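Local coordinates for protein serine-tRNA ligase (Naegleria fowleri, PDB 6BLJ) that probably attaches serine to its cognate tRNA in the cytoplasm, activating the amino acid with ATP as class II aminoacyl-tRNA synthetases do, at residues N167-M172 against R372-V377; I336-V341 against D354-N359; A393-A398 against L452-E457. All blocks are in the same frame, centred on the assembly; numbering follows the deposited sequence.

In the fold
All three contacts reach one mixed, largely antiparallel sheet, the core of the class II synthetase catalytic domain. Contact 1 pairs strand 168-173 with strand 371-375. Contact 2 sets helix 348-366 on strand 332-342. Its segments lie between those of contact 1 in sequence, and the helix is followed by strand 371-375. Contact 3 comes last. It joins the end of strand 387-394, a sheet neighbour of 371-375, to helix 448-458. The centres lie about 17 Å (1 and 2), 19 Å (1 and 3) and 23 Å (2 and 3) apart. They lie round the AMP pocket: the side chains of Phe395, Ile376 and Gln338 are about 8, 9 and 11 Å from bound AMP.

Contact 1: N167-M172 against R372-V377; sequences NGIVRM and RVVNIV
Asn167 reaches Val377 with its side chain. Val377 N donates to Asn167 OD1 at 3.0 Å, tilted 33° from the carbonyl plane. CG of Asn167 lies beside its own backbone N (chi1 -74°), and the amide runs alongside Ile376. Asn167 ND2 is 3.5 Å from Ile376 CD1. Next, Gly168 and Asn375 form an antiparallel hydrogen-bonded pair, with Asn375 N to Gly168 O at 2.7 Å. Two residues of one strand, Val170 and Arg171, stand opposite the single Val373, which makes a classic beta bulge. Val170 N bonds to Val373 O at 2.7 Å, and Val373 N to Arg171 O at 2.9 Å. This pairing adds strand 168-173 to strand 371-375 of the catalytic sheet. Arg171 runs alongside Val373 on one face of it, with Arg171 NE 3.7 Å from Val373 CG2. The guanidinium of Arg171 is held by a salt bridge to Glu361. Ile169, Val374, Arg372 and Met172 share the other face. Arg372 CG sits between the backbone N and carbonyl carbon (chi1 64°), and the extended chain beyond carries the guanidinium to Ile169. Ile169 CD1 lies 3.9 Å from Arg372 CZ, over one face of the guanidinium and off toward the rim, while Glu392 pairs with Arg372 NE.

Contact 2: I336-V341 against D354-N359; sequences IEQFVV and DEMIGN
Gln338, Met356 and Val340 bury the most surface here, and Asn359 joins them as a hydrogen-bond partner of Gln338. The axes of segments 336-341 and 354-359 run nearly antiparallel (166°) and come within 10.0 Å. Side chains bridge the gap. Gln338 points at the helix, its chain extended beyond CG, which carries the amide to the helix backbone. There it uses both ends. Gln338 NE2 donates to the main-chain Met356 O at 3.0 Å. The acceptor lies close to the amide plane of Gln338, but the donor is tilted well out of the carbonyl plane of Met356. Asn359 ND2 donates in turn to Gln338 OE1 at 2.9 Å. That bond is nearly straight at the hydrogen (164°) and keeps to the Asn359 amide plane, yet it meets the Gln338 carbonyl well out of its plane. The two amide planes stand 42° apart, so the groups cross rather than stack. Asn359 CB also packs against the Gln338 amide, 3.4 Å from Gln338 OE1.

Met356 comes back from the helix toward the strand. Its chain bends at the last torsion, which turns the methyl toward the strand backbone, with Met356 CE 3.8 Å from Gln338 O. The sulfur meets Val340, whose CG2 is 3.6 Å from Met356 SD. The Val340 and Met356 side chains overlap head to tail, one coming from the strand and the other from the helix. This is a helix packed on one face of the class II catalytic sheet.

Both amide atoms of Gln338 are paired in a buried interface, so its orientation is set: NE2 donates to the helix carbonyl and OE1 accepts from Asn359.

Contact 3: A393-A398 against L452-E457; sequences AWFPGA and LCCIVE
One hydrogen bond joins the two segments: Gly397 N donates to Glu457 OE1 at 2.9 Å. The N-H meets the oxygen from above the carboxylate plane, 60° out of it. Gly397 lies within a type I turn running from Phe395 to Ala398, just past the end of strand 387-394. The other carboxylate oxygen, Glu457 OE2, accepts from the backbone N of His191. Glu457 is extended beyond CG, which brings the carboxylate up to the turn. Glu457 OE1 also sits at the edge of the Phe395 ring, near its plane, and ring and carboxylate planes are 88° apart. This is probably a weak electrostatic contact with the C-H edge of the ring.

A sulfur-aromatic contact comes next. Cys454 SG lies over one face of the Phe395 ring, 4.3 Å from its centroid and 15° off the ring normal. The first torsion of Cys454 swings the sulfur away from its backbone N and out over the ring. The same sulfur touches the methyl of Ala393, with Cys454 SG to Ala393 CB at 3.6 Å.

The remaining contacts are van der Waals. Phe395 CZ packs on Cys454 CB at 3.6 Å. Pro396 lies across Glu457, with Pro396 CG 3.5 Å from Glu457 O.

The contact joins the last strand residues and the turn beyond them to helix 448-458 of the class II core. Glu457 is buried, and its carboxylate is shared between two backbone N-H groups, which probably helps to stabilise its negative charge.

Contact 1: N167-M172 against R372-V377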
loop_
_atom_site.group_PDB
_atom_site.type_symbol
_atom_site.label_atom_id
_atom_site.label_comp_id
_atom_site.label_asym_id
_atom_site.label_seq_id
_atom_site.Cartn_x
_atom_site.Cartn_y
_atom_site.Cartn_z
ATOM N N ASN A 167 -17.331 -22.515 -14.036
ATOM C CA ASN A 167 -16.352 -22.568 -15.116
ATOM C C ASN A 167 -16.627 -23.790 -15.979
ATOM O O ASN A 167 -16.803 -24.897 -15.463
ATOM C CB ASN A 167 -14.936 -22.663 -14.554
ATOM C CG ASN A 167 -14.413 -21.372 -13.948
ATOM O OD1 ASN A 167 -14.963 -20.286 -14.126
ATOM N ND2 ASN A 167 -13.303 -21.499 -13.232
ATOM N N GLY A 168 -16.689 -23.597 -17.294
ATOM C CA GLY A 168 -16.998 -24.717 -18.175
ATOM C C GLY A 168 -15.787 -25.633 -18.323
ATOM O O GLY A 168 -14.680 -25.172 -18.622
ATOM N N ILE A 169 -15.996 -26.930 -18.108
ATOM C CA ILE A 169 -14.956 -27.929 -18.345
ATOM C C ILE A 169 -14.952 -28.244 -19.837
ATOM O O ILE A 169 -15.844 -28.936 -20.332
ATOM C CB ILE A 169 -15.185 -29.199 -17.516
ATOM C CG1 ILE A 169 -15.378 -28.862 -16.036
ATOM C CG2 ILE A 169 -14.045 -30.185 -17.719
ATOM C CD1 ILE A 169 -14.232 -28.112 -15.446
ATOM N N VAL A 170 -13.947 -27.740 -20.558
ATOM C CA VAL A 170 -13.942 -27.857 -22.013
ATOM C C VAL A 170 -13.468 -29.240 -22.451
ATOM O O VAL A 170 -14.034 -29.839 -23.372
ATOM C CB VAL A 170 -13.086 -26.739 -22.638
ATOM C CG1 VAL A 170 -13.163 -26.823 -24.160
ATOM C CG2 VAL A 170 -13.546 -25.378 -22.150
ATOM N N ARG A 171 -12.408 -29.757 -21.834
ATOM C CA ARG A 171 -11.928 -31.096 -22.168
ATOM C C ARG A 171 -10.949 -31.546 -21.099
ATOM O O ARG A 171 -10.409 -30.739 -20.342
ATOM C CB ARG A 171 -11.265 -31.154 -23.552
ATOM C CG ARG A 171 -10.119 -30.184 -23.727
ATOM C CD ARG A 171 -9.601 -30.197 -25.155
ATOM N NE ARG A 171 -8.831 -28.989 -25.417
ATOM C CZ ARG A 171 -9.338 -27.895 -25.971
ATOM N NH1 ARG A 171 -10.612 -27.866 -26.344
ATOM N NH2 ARG A 171 -8.576 -26.829 -26.148
ATOM N N MET A 172 -10.741 -32.852 -21.044
ATOM C CA MET A 172 -9.800 -33.454 -20.116
ATOM C C MET A 172 -8.839 -34.319 -20.906
ATOM O O MET A 172 -9.256 -35.048 -21.813
ATOM C CB MET A 172 -10.536 -34.249 -19.050
ATOM C CG MET A 172 -11.461 -33.344 -18.250
ATOM S SD MET A 172 -12.318 -34.186 -16.938
ATOM C CE MET A 172 -10.917 -34.758 -15.992
ATOM N N ARG A 372 -7.074 -30.497 -17.307
ATOM C CA ARG A 372 -8.325 -30.185 -17.976
ATOM C C ARG A 372 -8.274 -28.724 -18.399
ATOM O O ARG A 372 -7.605 -27.900 -17.757
ATOM C CB ARG A 372 -9.545 -30.470 -17.063
ATOM C CG ARG A 372 -9.604 -29.578 -15.797
ATOM C CD ARG A 372 -10.685 -30.033 -14.802
ATOM N NE ARG A 372 -10.889 -29.060 -13.720
ATOM C CZ ARG A 372 -11.754 -29.225 -12.717
ATOM N NH1 ARG A 372 -12.490 -30.320 -12.667
ATOM N NH2 ARG A 372 -11.895 -28.297 -11.770
ATOM N N VAL A 373 -8.976 -28.415 -19.486
ATOM C CA VAL A 373 -9.103 -27.052 -20.000
ATOM C C VAL A 373 -10.415 -26.484 -19.489
ATOM O O VAL A 373 -11.463 -27.128 -19.617
ATOM C CB VAL A 373 -9.075 -27.032 -21.538
ATOM C CG1 VAL A 373 -9.204 -25.602 -22.057
ATOM C CG2 VAL A 373 -7.826 -27.707 -22.057
ATOM N N VAL A 374 -10.377 -25.271 -18.945
ATOM C CA VAL A 374 -11.558 -24.698 -18.315
ATOM C C VAL A 374 -11.830 -23.313 -18.881
ATOM O O VAL A 374 -10.920 -22.506 -19.113
ATOM C CB VAL A 374 -11.454 -24.653 -16.777
ATOM C CG1 VAL A 374 -11.285 -26.073 -16.226
ATOM C CG2 VAL A 374 -10.319 -23.772 -16.343
ATOM N N ASN A 375 -13.118 -23.063 -19.134
ATOM C CA ASN A 375 -13.631 -21.825 -19.716
ATOM C C ASN A 375 -14.085 -20.928 -18.563
ATOM O O ASN A 375 -15.081 -21.227 -17.897
ATOM C CB ASN A 375 -14.779 -22.160 -20.673
ATOM C CG ASN A 375 -15.322 -20.946 -21.408
ATOM O OD1 ASN A 375 -14.840 -19.827 -21.239
ATOM N ND2 ASN A 375 -16.321 -21.174 -22.254
ATOM N N ILE A 376 -13.348 -19.842 -18.325
ATOM C CA ILE A 376 -13.525 -19.019 -17.127
ATOM C C ILE A 376 -14.783 -18.167 -17.258
ATOM O O ILE A 376 -14.971 -17.460 -18.260
ATOM C CB ILE A 376 -12.286 -18.134 -16.878
ATOM C CG1 ILE A 376 -11.029 -18.986 -16.648
ATOM C CG2 ILE A 376 -12.496 -17.228 -15.650
ATOM C CD1 ILE A 376 -11.121 -19.884 -15.424
ATOM N N VAL A 377 -15.615 -18.178 -16.210
ATOM C CA VAL A 377 -16.919 -17.522 -16.278
ATOM C C VAL A 377 -16.776 -16.008 -16.484
ATOM O O VAL A 377 -15.801 -15.381 -16.049
ATOM C CB VAL A 377 -17.748 -17.819 -15.014
ATOM C CG1 VAL A 377 -17.989 -19.313 -14.881
ATOM C CG2 VAL A 377 -17.075 -17.269 -13.750
#

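Contact 2: I336-V341 against D354-N359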
loop_
_atom_site.group_PDB
_atom_site.type_symbol
_atom_site.label_atom_id
_atom_site.label_comp_id
_atom_site.label_asym_id
_atom_site.label_seq_id
_atom_site.Cartn_x
_atom_site.Cartn_y
_atom_site.Cartn_z
ATOM N N ILE A 336 7.814 -18.899 -17.971
ATOM C CA ILE A 336 7.949 -18.773 -19.420
ATOM C C ILE A 336 6.566 -18.481 -19.978
ATOM O O ILE A 336 5.612 -19.231 -19.716
ATOM C CB ILE A 336 8.530 -20.049 -20.049
ATOM C CG1 ILE A 336 9.823 -20.472 -19.331
ATOM C CG2 ILE A 336 8.709 -19.860 -21.566
ATOM C CD1 ILE A 336 10.915 -19.443 -19.319
ATOM N N GLU A 337 6.460 -17.397 -20.739
ATOM C CA GLU A 337 5.194 -16.801 -21.142
ATOM C C GLU A 337 5.103 -16.730 -22.665
ATOM O O GLU A 337 6.088 -16.397 -23.341
ATOM C CB GLU A 337 5.067 -15.385 -20.521
ATOM C CG GLU A 337 3.769 -14.644 -20.832
ATOM C CD GLU A 337 2.610 -15.098 -19.950
ATOM O OE1 GLU A 337 2.809 -15.990 -19.089
ATOM O OE2 GLU A 337 1.501 -14.547 -20.106
ATOM N N GLN A 338 3.936 -17.092 -23.208
ATOM C CA GLN A 338 3.605 -16.809 -24.603
ATOM C C GLN A 338 2.962 -15.432 -24.693
ATOM O O GLN A 338 2.039 -15.130 -23.932
ATOM C CB GLN A 338 2.635 -17.834 -25.188
ATOM C CG GLN A 338 3.066 -19.290 -25.166
ATOM C CD GLN A 338 1.954 -20.192 -25.707
ATOM O OE1 GLN A 338 1.732 -20.249 -26.903
ATOM N NE2 GLN A 338 1.249 -20.882 -24.817
ATOM N N PHE A 339 3.440 -14.609 -25.625
ATOM C CA PHE A 339 2.901 -13.268 -25.848
ATOM C C PHE A 339 2.833 -13.023 -27.351
ATOM O O PHE A 339 3.839 -13.199 -28.048
ATOM C CB PHE A 339 3.770 -12.197 -25.162
ATOM C CG PHE A 339 3.171 -10.804 -25.207
ATOM C CD1 PHE A 339 3.292 -10.008 -26.346
ATOM C CD2 PHE A 339 2.480 -10.303 -24.117
ATOM C CE1 PHE A 339 2.733 -8.741 -26.392
ATOM C CE2 PHE A 339 1.916 -9.033 -24.149
ATOM C CZ PHE A 339 2.037 -8.250 -25.288
ATOM N N VAL A 340 1.656 -12.651 -27.866
ATOM C CA VAL A 340 1.470 -12.505 -29.309
ATOM C C VAL A 340 0.735 -11.209 -29.632
ATOM O O VAL A 340 -0.267 -10.873 -28.990
ATOM C CB VAL A 340 0.714 -13.705 -29.915
ATOM C CG1 VAL A 340 0.647 -13.564 -31.451
ATOM C CG2 VAL A 340 1.398 -15.024 -29.542
ATOM N N VAL A 341 1.235 -10.494 -30.648
ATOM C CA VAL A 341 0.546 -9.369 -31.271
ATOM C C VAL A 341 -0.013 -9.860 -32.606
ATOM O O VAL A 341 0.731 -10.427 -33.420
ATOM C CB VAL A 341 1.504 -8.182 -31.491
ATOM C CG1 VAL A 341 0.749 -6.960 -32.022
ATOM C CG2 VAL A 341 2.315 -7.857 -30.219
ATOM N N ASP A 354 -6.584 -20.083 -29.887
ATOM C CA ASP A 354 -6.603 -21.541 -29.976
ATOM C C ASP A 354 -5.197 -22.111 -30.127
ATOM O O ASP A 354 -4.879 -23.156 -29.545
ATOM C CB ASP A 354 -7.481 -21.983 -31.159
ATOM C CG ASP A 354 -8.955 -21.667 -30.952
ATOM O OD1 ASP A 354 -9.365 -21.456 -29.795
ATOM O OD2 ASP A 354 -9.706 -21.644 -31.942
ATOM N N GLU A 355 -4.350 -21.451 -30.925
ATOM C CA GLU A 355 -2.978 -21.919 -31.103
ATOM C C GLU A 355 -2.204 -21.877 -29.788
ATOM O O GLU A 355 -1.464 -22.815 -29.466
ATOM C CB GLU A 355 -2.259 -21.076 -32.167
ATOM C CG GLU A 355 -0.755 -21.388 -32.283
ATOM C CD GLU A 355 -0.011 -20.513 -33.299
ATOM O OE1 GLU A 355 -0.513 -20.328 -34.429
ATOM O OE2 GLU A 355 1.080 -19.996 -32.946
ATOM N N MET A 356 -2.388 -20.808 -29.000
ATOM C CA MET A 356 -1.604 -20.627 -27.778
ATOM C C MET A 356 -2.027 -21.603 -26.692
ATOM O O MET A 356 -1.174 -22.176 -26.006
ATOM C CB MET A 356 -1.726 -19.179 -27.288
ATOM C CG MET A 356 -1.062 -18.179 -28.262
ATOM S SD MET A 356 -1.539 -16.462 -27.977
ATOM C CE MET A 356 -0.674 -16.127 -26.430
ATOM N N ILE A 357 -3.336 -21.786 -26.485
ATOM C CA ILE A 357 -3.732 -22.792 -25.507
ATOM C C ILE A 357 -3.312 -24.167 -26.012
ATOM O O ILE A 357 -2.905 -25.022 -25.222
ATOM C CB ILE A 357 -5.243 -22.706 -25.182
ATOM C CG1 ILE A 357 -5.597 -23.549 -23.946
ATOM C CG2 ILE A 357 -6.112 -23.132 -26.382
ATOM C CD1 ILE A 357 -4.876 -23.113 -22.673
ATOM N N GLY A 358 -3.325 -24.372 -27.340
ATOM C CA GLY A 358 -2.824 -25.621 -27.904
ATOM C C GLY A 358 -1.342 -25.844 -27.647
ATOM O O GLY A 358 -0.907 -26.976 -27.433
ATOM N N ASN A 359 -0.543 -24.775 -27.700
ATOM C CA ASN A 359 0.872 -24.882 -27.352
ATOM C C ASN A 359 1.055 -25.348 -25.907
ATOM O O ASN A 359 1.897 -26.203 -25.625
ATOM C CB ASN A 359 1.578 -23.536 -27.566
ATOM C CG ASN A 359 1.732 -23.176 -29.041
ATOM O OD1 ASN A 359 1.672 -24.039 -29.910
ATOM N ND2 ASN A 359 1.940 -21.901 -29.318
#

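Contact 3: A393-A398 against L452-E457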
loop_
_atom_site.group_PDB
_atom_site.type_symbol
_atom_site.label_atom_id
_atom_site.label_comp_id
_atom_site.label_asym_id
_atom_site.label_seq_id
_atom_site.Cartn_x
_atom_site.Cartn_y
_atom_site.Cartn_z
ATOM N N ALA A 393 -4.126 -28.592 -13.779
ATOM C CA ALA A 393 -3.441 -29.875 -13.757
ATOM C C ALA A 393 -3.854 -30.695 -12.541
ATOM O O ALA A 393 -4.323 -30.169 -11.531
ATOM C CB ALA A 393 -1.925 -29.684 -13.755
ATOM N N TRP A 394 -3.658 -32.005 -12.668
ATOM C CA TRP A 394 -3.957 -32.983 -11.627
ATOM C C TRP A 394 -2.871 -33.000 -10.552
ATOM O O TRP A 394 -1.686 -33.174 -10.855
ATOM C CB TRP A 394 -4.076 -34.359 -12.296
ATOM C CG TRP A 394 -4.318 -35.542 -11.427
ATOM C CD1 TRP A 394 -3.440 -36.569 -11.174
ATOM C CD2 TRP A 394 -5.523 -35.861 -10.722
ATOM N NE1 TRP A 394 -4.030 -37.501 -10.346
ATOM C CE2 TRP A 394 -5.305 -37.087 -10.050
ATOM C CE3 TRP A 394 -6.765 -35.226 -10.581
ATOM C CZ2 TRP A 394 -6.286 -37.694 -9.263
ATOM C CZ3 TRP A 394 -7.738 -35.830 -9.794
ATOM C CH2 TRP A 394 -7.490 -37.055 -9.145
ATOM N N PHE A 395 -3.282 -32.862 -9.290
ATOM C CA PHE A 395 -2.394 -32.945 -8.132
ATOM C C PHE A 395 -2.835 -34.121 -7.266
ATOM O O PHE A 395 -3.702 -33.965 -6.392
ATOM C CB PHE A 395 -2.408 -31.638 -7.325
ATOM C CG PHE A 395 -1.619 -30.512 -7.950
ATOM C CD1 PHE A 395 -2.158 -29.752 -8.978
ATOM C CD2 PHE A 395 -0.337 -30.210 -7.502
ATOM C CE1 PHE A 395 -1.439 -28.713 -9.543
ATOM C CE2 PHE A 395 0.393 -29.162 -8.061
ATOM C CZ PHE A 395 -0.162 -28.411 -9.086
ATOM N N PRO A 396 -2.281 -35.324 -7.479
ATOM C CA PRO A 396 -2.791 -36.515 -6.762
ATOM C C PRO A 396 -2.548 -36.495 -5.258
ATOM O O PRO A 396 -3.147 -37.310 -4.536
ATOM C CB PRO A 396 -2.037 -37.689 -7.421
ATOM C CG PRO A 396 -0.767 -37.068 -7.973
ATOM C CD PRO A 396 -1.163 -35.645 -8.392
ATOM N N GLY A 397 -1.680 -35.626 -4.763
ATOM C CA GLY A 397 -1.509 -35.495 -3.336
ATOM C C GLY A 397 -2.379 -34.446 -2.678
ATOM O O GLY A 397 -2.260 -34.250 -1.467
ATOM N N ALA A 398 -3.242 -33.752 -3.423
ATOM C CA ALA A 398 -4.006 -32.662 -2.820
ATOM C C ALA A 398 -5.025 -33.176 -1.819
ATOM O O ALA A 398 -5.454 -34.334 -1.860
ATOM C CB ALA A 398 -4.751 -31.858 -3.884
ATOM N N LEU A 452 6.832 -27.644 -10.903
ATOM C CA LEU A 452 7.642 -28.600 -10.135
ATOM C C LEU A 452 6.816 -29.312 -9.065
ATOM O O LEU A 452 6.982 -30.516 -8.851
ATOM C CB LEU A 452 8.840 -27.916 -9.457
ATOM C CG LEU A 452 10.074 -27.445 -10.242
ATOM C CD1 LEU A 452 11.059 -26.774 -9.277
ATOM C CD2 LEU A 452 10.754 -28.607 -11.008
ATOM N N CYS A 453 5.944 -28.581 -8.360
ATOM C CA CYS A 453 5.014 -29.237 -7.431
ATOM C C CYS A 453 4.189 -30.319 -8.130
ATOM O O CYS A 453 3.963 -31.402 -7.580
ATOM C CB CYS A 453 4.075 -28.203 -6.819
ATOM S SG CYS A 453 4.908 -27.024 -5.733
ATOM N N CYS A 454 3.664 -30.002 -9.312
ATOM C CA CYS A 454 2.831 -30.951 -10.041
ATOM C C CYS A 454 3.645 -32.143 -10.525
ATOM O O CYS A 454 3.175 -33.285 -10.482
ATOM C CB CYS A 454 2.157 -30.241 -11.212
ATOM S SG CYS A 454 0.862 -31.208 -12.013
ATOM N N ILE A 455 4.867 -31.898 -11.006
ATOM C CA ILE A 455 5.708 -32.998 -11.471
ATOM C C ILE A 455 6.022 -33.953 -10.328
ATOM O O ILE A 455 5.867 -35.170 -10.460
ATOM C CB ILE A 455 6.997 -32.461 -12.116
ATOM C CG1 ILE A 455 6.690 -31.803 -13.464
ATOM C CG2 ILE A 455 8.046 -33.590 -12.261
ATOM C CD1 ILE A 455 7.905 -31.123 -14.096
ATOM N N VAL A 456 6.460 -33.420 -9.180
ATOM C CA VAL A 456 6.930 -34.343 -8.148
ATOM C C VAL A 456 5.774 -35.187 -7.612
ATOM O O VAL A 456 5.980 -36.349 -7.243
ATOM C CB VAL A 456 7.690 -33.596 -7.022
ATOM C CG1 VAL A 456 8.915 -32.830 -7.592
ATOM C CG2 VAL A 456 6.780 -32.691 -6.201
ATOM N N GLU A 457 4.542 -34.644 -7.586
ATOM C CA GLU A 457 3.397 -35.447 -7.149
ATOM C C GLU A 457 3.031 -36.524 -8.165
ATOM O O GLU A 457 2.711 -37.656 -7.787
ATOM C CB GLU A 457 2.181 -34.564 -6.873
ATOM C CG GLU A 457 2.299 -33.750 -5.575
ATOM C CD GLU A 457 0.973 -33.129 -5.148
ATOM O OE1 GLU A 457 -0.089 -33.457 -5.738
ATOM O OE2 GLU A 457 1.002 -32.293 -4.227
#